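Local coordinates for ABC transporter, substrate binding protein (Aeropyrum pernix, PDB 3EAF), which probably binds a small solute as the substrate-binding component of an ABC transporter and hands it to the membrane permease, at residues A105-K110 and N117-P122; Y124-C129 and D376-T381; L144-D149 and G160-A165. All blocks are in the same frame, centred on the assembly; numbering follows the deposited sequence.

Overall arrangement
The three contacts run from the first lobe of this periplasmic-binding-protein fold into the second. Interaction 1 lies about 7 Å from the centre of the chain, where the backbone leaves the first sheet; a glycerol, probably from crystallisation, sits about 3 Å from the Ser106 side chain. Interaction 2 follows: centres are about 11 Å apart, and Tyr107 O lies 2.7 Å from Tyr124 N, a probable hydrogen bond. The centre of interaction 3 is about 11 Å from that of interaction 2, which it touches through Ala161. Interactions 1 and 3 do not touch. The magnesium ion is about 14 Å from the Tyr119 side chain, although its ligand Tyr341 comes within about 5 Å of that side chain.

Interaction 1: A105-K110 and N117-P122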
# COMPACT_ATOMS: atom_id res chain seq x y z
N ALA A 105 -2.49 -2.20 -5.11
CA ALA A 105 -2.37 -2.00 -3.68
C ALA A 105 -1.11 -2.66 -3.13
O ALA A 105 -0.53 -2.18 -2.16
CB ALA A 105 -3.58 -2.52 -2.99
N SER A 106 -0.69 -3.77 -3.74
CA SER A 106 0.61 -4.36 -3.40
C SER A 106 1.72 -3.40 -3.76
O SER A 106 1.78 -2.90 -4.88
CB SER A 106 0.84 -5.67 -4.15
OG SER A 106 2.18 -6.09 -3.96
N TYR A 107 2.60 -3.12 -2.79
CA TYR A 107 3.78 -2.31 -3.04
C TYR A 107 5.06 -3.16 -3.03
O TYR A 107 6.12 -2.69 -2.61
CB TYR A 107 3.87 -1.13 -2.06
CG TYR A 107 2.57 -0.36 -1.87
CD1 TYR A 107 1.85 0.14 -2.96
CD2 TYR A 107 2.07 -0.13 -0.59
CE1 TYR A 107 0.66 0.85 -2.78
CE2 TYR A 107 0.89 0.58 -0.39
CZ TYR A 107 0.19 1.06 -1.48
OH TYR A 107 -0.98 1.75 -1.27
N SER A 108 4.97 -4.40 -3.50
CA SER A 108 6.13 -5.31 -3.56
C SER A 108 7.29 -4.79 -4.41
O SER A 108 7.09 -4.38 -5.55
CB SER A 108 5.73 -6.69 -4.09
OG SER A 108 6.88 -7.49 -4.34
N ALA A 109 8.50 -4.87 -3.85
CA ALA A 109 9.71 -4.47 -4.56
C ALA A 109 9.98 -5.31 -5.81
O ALA A 109 10.60 -4.85 -6.76
CB ALA A 109 10.92 -4.50 -3.62
N LYS A 110 9.49 -6.55 -5.79
CA LYS A 110 9.62 -7.46 -6.93
C LYS A 110 8.92 -6.95 -8.21
O LYS A 110 9.28 -7.36 -9.32
CB LYS A 110 9.14 -8.87 -6.55
CG LYS A 110 9.96 -9.50 -5.42
CD LYS A 110 9.63 -10.96 -5.17
CE LYS A 110 10.64 -11.58 -4.20
NZ LYS A 110 10.25 -12.98 -3.82
N ASN A 117 3.90 -2.79 -14.30
CA ASN A 117 3.47 -2.63 -12.92
C ASN A 117 3.92 -1.31 -12.28
O ASN A 117 5.10 -0.94 -12.36
CB ASN A 117 3.91 -3.82 -12.06
CG ASN A 117 3.19 -5.11 -12.44
OD1 ASN A 117 2.15 -5.45 -11.88
ND2 ASN A 117 3.74 -5.82 -13.41
N PHE A 118 2.96 -0.61 -11.67
CA PHE A 118 3.20 0.68 -11.04
C PHE A 118 2.42 0.75 -9.72
O PHE A 118 1.40 0.09 -9.56
CB PHE A 118 2.73 1.84 -11.93
CG PHE A 118 3.44 1.94 -13.25
CD1 PHE A 118 4.54 2.78 -13.41
CD2 PHE A 118 2.99 1.21 -14.36
CE1 PHE A 118 5.20 2.88 -14.63
CE2 PHE A 118 3.64 1.31 -15.60
CZ PHE A 118 4.74 2.15 -15.74
N TYR A 119 2.91 1.54 -8.78
CA TYR A 119 2.14 1.91 -7.59
C TYR A 119 2.68 3.23 -7.07
O TYR A 119 3.89 3.45 -7.14
CB TYR A 119 2.14 0.80 -6.52
CG TYR A 119 3.48 0.15 -6.26
CD1 TYR A 119 4.40 0.72 -5.37
CD2 TYR A 119 3.83 -1.06 -6.87
CE1 TYR A 119 5.64 0.13 -5.13
CE2 TYR A 119 5.07 -1.66 -6.63
CZ TYR A 119 5.97 -1.06 -5.76
OH TYR A 119 7.18 -1.66 -5.50
N PRO A 120 1.80 4.11 -6.55
CA PRO A 120 2.19 5.46 -6.15
C PRO A 120 2.80 5.55 -4.73
O PRO A 120 2.41 6.42 -3.94
CB PRO A 120 0.87 6.22 -6.21
CG PRO A 120 -0.13 5.21 -5.79
CD PRO A 120 0.36 3.87 -6.30
N ALA A 121 3.73 4.65 -4.43
CA ALA A 121 4.35 4.59 -3.11
C ALA A 121 5.73 3.94 -3.24
O ALA A 121 6.01 3.29 -4.25
CB ALA A 121 3.46 3.79 -2.13
N PRO A 122 6.60 4.10 -2.23
CA PRO A 122 7.82 3.29 -2.24
C PRO A 122 7.45 1.82 -2.10
O PRO A 122 6.39 1.50 -1.59
CB PRO A 122 8.59 3.77 -1.00
CG PRO A 122 7.95 5.07 -0.60
CD PRO A 122 6.52 4.96 -1.03
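Two successive ST turns, on Ser106 and Ser108, shape the loop that leaves strand 101-104, and the ring of Tyr119 lies against the backbone between them. Ser106 OG is also hydrogen-bonded to Thr85 and Ser108 OG to Glu89. Segment 117-122 runs from an edge strand of the first sheet toward helix 124-139, so the contact belongs to a crossing between the two lobes of a periplasmic-binding-protein fold. Tyr107 CA stands over the middle of the Tyr119 ring, 3.6 Å from its centroid, a CH-pi contact. Tyr119 OH donates to Ser108 O at 2.7 Å, arriving from above the carbonyl plane, 67° out of it. A chi1 of 44° folds the ring back over the loop, wedging CG between the backbone N and the carbonyl carbon. A leucine in place of Tyr119 would probably leave Ser108 O without this donor and open a gap beneath the Tyr107 backbone. The two tyrosine rings meet obliquely, planes at 52°, with Tyr107 CD1 3.6 Å from Tyr119 CD1. The Tyr107 hydroxyl is hydrogen-bonded to Gln292. The Tyr107 ring is sandwiched: Ala105 O lies 3.2 Å above one face, and Ala121 CB sits 4.0 Å from the centroid over the other.

Interaction 2: Y124-C129 and D376-T381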
# COMPACT_ATOMS: atom_id res chain seq x y z
N TYR A 124 7.53 -1.95 -0.47
CA TYR A 124 7.43 -2.40 0.93
C TYR A 124 8.74 -2.40 1.72
O TYR A 124 8.75 -2.16 2.93
CB TYR A 124 6.86 -3.82 0.98
CG TYR A 124 5.36 -3.94 0.81
CD1 TYR A 124 4.83 -4.98 0.06
CD2 TYR A 124 4.48 -3.04 1.43
CE1 TYR A 124 3.45 -5.13 -0.09
CE2 TYR A 124 3.09 -3.18 1.28
CZ TYR A 124 2.59 -4.23 0.52
OH TYR A 124 1.23 -4.38 0.36
N SER A 125 9.84 -2.71 1.05
CA SER A 125 11.14 -2.83 1.71
C SER A 125 11.71 -1.46 2.09
O SER A 125 12.10 -1.24 3.24
CB SER A 125 12.12 -3.63 0.83
OG SER A 125 11.54 -4.86 0.43
N THR A 126 11.72 -0.53 1.12
CA THR A 126 12.08 0.87 1.35
C THR A 126 11.21 1.52 2.41
O THR A 126 11.71 2.26 3.26
CB THR A 126 11.97 1.69 0.05
OG1 THR A 126 12.75 1.07 -0.98
CG2 THR A 126 12.44 3.13 0.26
N GLN A 127 9.90 1.24 2.37
CA GLN A 127 8.97 1.68 3.41
C GLN A 127 9.39 1.14 4.79
O GLN A 127 9.51 1.90 5.75
CB GLN A 127 7.53 1.24 3.09
CG GLN A 127 6.87 2.04 1.96
CD GLN A 127 5.38 1.76 1.81
OE1 GLN A 127 4.89 1.50 0.70
NE2 GLN A 127 4.66 1.82 2.92
N ALA A 128 9.62 -0.17 4.86
CA ALA A 128 10.00 -0.84 6.11
C ALA A 128 11.30 -0.27 6.68
O ALA A 128 11.38 0.03 7.86
CB ALA A 128 10.13 -2.35 5.90
N CYS A 129 12.30 -0.13 5.82
CA CYS A 129 13.61 0.35 6.26
C CYS A 129 13.56 1.82 6.67
O CYS A 129 14.27 2.24 7.58
CB CYS A 129 14.67 0.09 5.19
SG CYS A 129 14.98 -1.68 4.92
N ASP A 376 20.14 0.04 -0.32
CA ASP A 376 19.34 -0.26 -1.49
C ASP A 376 18.28 -1.32 -1.17
O ASP A 376 18.35 -2.46 -1.65
CB ASP A 376 20.23 -0.69 -2.65
CG ASP A 376 19.58 -0.46 -4.01
OD1 ASP A 376 18.35 -0.23 -4.09
OD2 ASP A 376 20.31 -0.50 -5.02
N CYS A 377 17.32 -0.93 -0.34
CA CYS A 377 16.24 -1.80 0.13
C CYS A 377 15.54 -2.53 -1.02
O CYS A 377 15.32 -3.75 -0.94
CB CYS A 377 15.20 -0.97 0.90
SG CYS A 377 15.87 0.45 1.78
N ALA A 378 15.20 -1.79 -2.06
CA ALA A 378 14.47 -2.31 -3.21
C ALA A 378 15.24 -3.44 -3.89
O ALA A 378 14.72 -4.54 -4.04
CB ALA A 378 14.19 -1.20 -4.21
N ARG A 379 16.48 -3.16 -4.28
CA ARG A 379 17.28 -4.16 -4.99
C ARG A 379 17.63 -5.39 -4.15
O ARG A 379 17.78 -6.47 -4.70
CB ARG A 379 18.50 -3.53 -5.65
CG ARG A 379 18.12 -2.66 -6.85
CD ARG A 379 19.32 -2.21 -7.67
NE ARG A 379 18.91 -1.30 -8.74
CZ ARG A 379 18.70 0.01 -8.57
NH1 ARG A 379 18.85 0.57 -7.38
NH2 ARG A 379 18.33 0.74 -9.61
N TYR A 380 17.70 -5.23 -2.83
CA TYR A 380 17.89 -6.37 -1.92
C TYR A 380 16.79 -7.40 -2.15
O TYR A 380 17.06 -8.59 -2.26
CB TYR A 380 17.88 -5.95 -0.45
CG TYR A 380 19.01 -5.03 -0.00
CD1 TYR A 380 20.15 -4.84 -0.78
CD2 TYR A 380 18.93 -4.38 1.23
CE1 TYR A 380 21.18 -3.99 -0.36
CE2 TYR A 380 19.96 -3.54 1.66
CZ TYR A 380 21.08 -3.36 0.86
OH TYR A 380 22.09 -2.53 1.30
N THR A 381 15.55 -6.91 -2.22
CA THR A 381 14.39 -7.78 -2.39
C THR A 381 14.33 -8.36 -3.81
O THR A 381 14.03 -9.54 -3.98
CB THR A 381 13.08 -7.03 -2.03
OG1 THR A 381 13.18 -6.53 -0.69
CG2 THR A 381 11.87 -7.97 -2.12
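Ser125 OG and Thr381 OG1 meet at 2.6 Å, a hydrogen bond between two buried hydroxyls in which either could be the donor. It joins the first turn of helix 124-139 to the short C-terminal helix 377-382. The two short helical segments approach to 8.2 Å between axes, their directions 131° apart. One turn before Thr381, Cys377 packs into the other helix: its CB presses on the backbone at Thr126, 3.5 Å from Thr126 N, while its SG reaches Cys129 CB at 3.6 Å. The Cys377 chi1 of -31°, well off a staggered value, swings SG back from Cys129, which at a regular -60° it would crowd. The two sulfurs are 3.9 Å apart, far too long for a disulfide, so the cysteines simply pack. Thr126 OG1 lies alongside Cys377 CB but spends its polarity on Asp123, to which it is hydrogen-bonded. The incoming helix is started by Asp376 at the N-cap: OD1 takes a weak capping bond from Arg379 N, and OD2 presents its syn lone pair to Arg379 NH1 at 3.0 Å, a salt bridge nearly in the guanidinium plane. Helix 159-165 packs beside both partners, with Ala161 against Ser125 and Thr381 and Ala165 against Cys129, while Ala378 touches Leu112 in the loop ahead of strand 117-118.

Interaction 3: L144-D149 and G160-A165; sequences LALAYD and GAIKKA
This is helix-on-sheet packing inside a beta-alpha-beta crossover of the second lobe: strand 142-148 leads through helix 159-165 to strand 171-178, its parallel neighbour in the sheet. The short strand and helix segments run almost antiparallel, 174° apart, with their axes 10.9 Å from each other. That spacing is bridged entirely by side chains. Alternate strand residues, Leu144, Leu146 and Tyr148, point at the helix, which answers with Ile162 and Lys163.

Leu146 has the largest share of the contact, and it acts as a fork. With CG anti to the carbonyl carbon (chi1 -52°), its two methyls spread over two successive helix residues. CD2 meets Ile162 CG2 at 3.8 Å, and CD1 touches Lys163 CE at the same distance. Leu146 and Ile162 pass alongside one another in opposite directions, so methyl meets methyl. The same Ile162 CG2 is also touched from two residues earlier on the strand, by Leu144 CD2 at 4.2 Å, which makes this branch the meeting point of both leucines. Ile162 packs besides on Trp204 of strand 202-205, the neighbour on the other side in the sheet, and on Ala128 and Leu132 of helix 124-139.

Lys163 crosses Leu146 obliquely. Its CG lies 4.0 Å from Leu146 CD1, and the extended chain beyond it lays CE against the same methyl while the ammonium is carried past the leucine to Asp176. There Lys163 NZ forms a salt bridge with Asp176 OD2 on strand 171-178, and Tyr148 OH is hydrogen-bonded to the same oxygen. One carboxylate oxygen thus serves both segments, and its negative charge probably helps to hold the two groups together, Tyr148 OH resting 4.4 Å from Lys163 NZ.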
# COMPACT_ATOMS: atom_id res chain seq x y z
N LEU A 144 15.50 -6.22 17.60
CA LEU A 144 14.33 -6.21 16.74
C LEU A 144 13.79 -7.61 16.47
O LEU A 144 14.53 -8.48 16.01
CB LEU A 144 14.66 -5.51 15.41
CG LEU A 144 13.66 -5.47 14.24
CD1 LEU A 144 12.38 -4.71 14.61
CD2 LEU A 144 14.30 -4.85 12.99
N ALA A 145 12.51 -7.83 16.76
CA ALA A 145 11.81 -9.07 16.42
C ALA A 145 10.93 -8.84 15.20
O ALA A 145 10.36 -7.77 15.04
CB ALA A 145 10.97 -9.54 17.60
N LEU A 146 10.82 -9.85 14.33
CA LEU A 146 10.03 -9.76 13.10
C LEU A 146 8.84 -10.72 13.16
O LEU A 146 9.02 -11.94 13.19
CB LEU A 146 10.90 -10.08 11.87
CG LEU A 146 12.22 -9.33 11.69
CD1 LEU A 146 13.05 -9.94 10.54
CD2 LEU A 146 12.00 -7.83 11.47
N ALA A 147 7.64 -10.16 13.19
CA ALA A 147 6.42 -10.96 13.23
C ALA A 147 5.69 -10.86 11.88
O ALA A 147 5.33 -9.77 11.45
CB ALA A 147 5.51 -10.52 14.37
N TYR A 148 5.50 -11.99 11.22
CA TYR A 148 4.86 -12.02 9.90
C TYR A 148 4.43 -13.44 9.56
O TYR A 148 4.95 -14.40 10.14
CB TYR A 148 5.82 -11.49 8.83
CG TYR A 148 7.06 -12.35 8.67
CD1 TYR A 148 7.13 -13.32 7.67
CD2 TYR A 148 8.14 -12.23 9.55
CE1 TYR A 148 8.26 -14.13 7.54
CE2 TYR A 148 9.28 -13.03 9.42
CZ TYR A 148 9.32 -13.98 8.41
OH TYR A 148 10.43 -14.78 8.26
N ASP A 149 3.50 -13.57 8.61
CA ASP A 149 3.04 -14.87 8.13
C ASP A 149 3.99 -15.43 7.08
O ASP A 149 4.05 -14.95 5.95
CB ASP A 149 1.61 -14.76 7.57
CG ASP A 149 0.94 -16.12 7.34
OD1 ASP A 149 1.64 -17.14 7.11
OD2 ASP A 149 -0.31 -16.17 7.38
N GLY A 160 13.48 -10.15 3.91
CA GLY A 160 14.88 -10.29 3.48
C GLY A 160 15.66 -8.99 3.49
O GLY A 160 16.81 -8.95 3.95
N ALA A 161 15.05 -7.92 2.97
CA ALA A 161 15.69 -6.61 2.92
C ALA A 161 15.87 -6.00 4.31
O ALA A 161 16.87 -5.34 4.58
CB ALA A 161 14.90 -5.65 2.01
N ILE A 162 14.89 -6.23 5.19
CA ILE A 162 15.01 -5.83 6.59
C ILE A 162 16.23 -6.49 7.26
O ILE A 162 17.01 -5.81 7.92
CB ILE A 162 13.74 -6.12 7.41
CG1 ILE A 162 12.60 -5.18 7.00
CG2 ILE A 162 14.01 -5.96 8.90
CD1 ILE A 162 11.23 -5.63 7.51
N LYS A 163 16.38 -7.80 7.07
CA LYS A 163 17.51 -8.54 7.65
C LYS A 163 18.86 -8.06 7.12
O LYS A 163 19.82 -7.94 7.88
CB LYS A 163 17.35 -10.06 7.44
CG LYS A 163 16.27 -10.70 8.31
CD LYS A 163 16.02 -12.14 7.90
CE LYS A 163 14.84 -12.72 8.65
NZ LYS A 163 14.74 -14.20 8.54
N LYS A 164 18.92 -7.75 5.83
CA LYS A 164 20.16 -7.28 5.21
C LYS A 164 20.53 -5.87 5.67
O LYS A 164 21.69 -5.59 5.97
CB LYS A 164 20.08 -7.36 3.68
CG LYS A 164 21.39 -7.06 2.95
CD LYS A 164 21.33 -7.54 1.50
CE LYS A 164 22.58 -7.13 0.70
NZ LYS A 164 23.83 -7.56 1.37
N ALA A 165 19.53 -4.99 5.72
CA ALA A 165 19.73 -3.58 6.09
C ALA A 165 19.91 -3.37 7.59
O ALA A 165 20.54 -2.40 8.01
CB ALA A 165 18.57 -2.73 5.59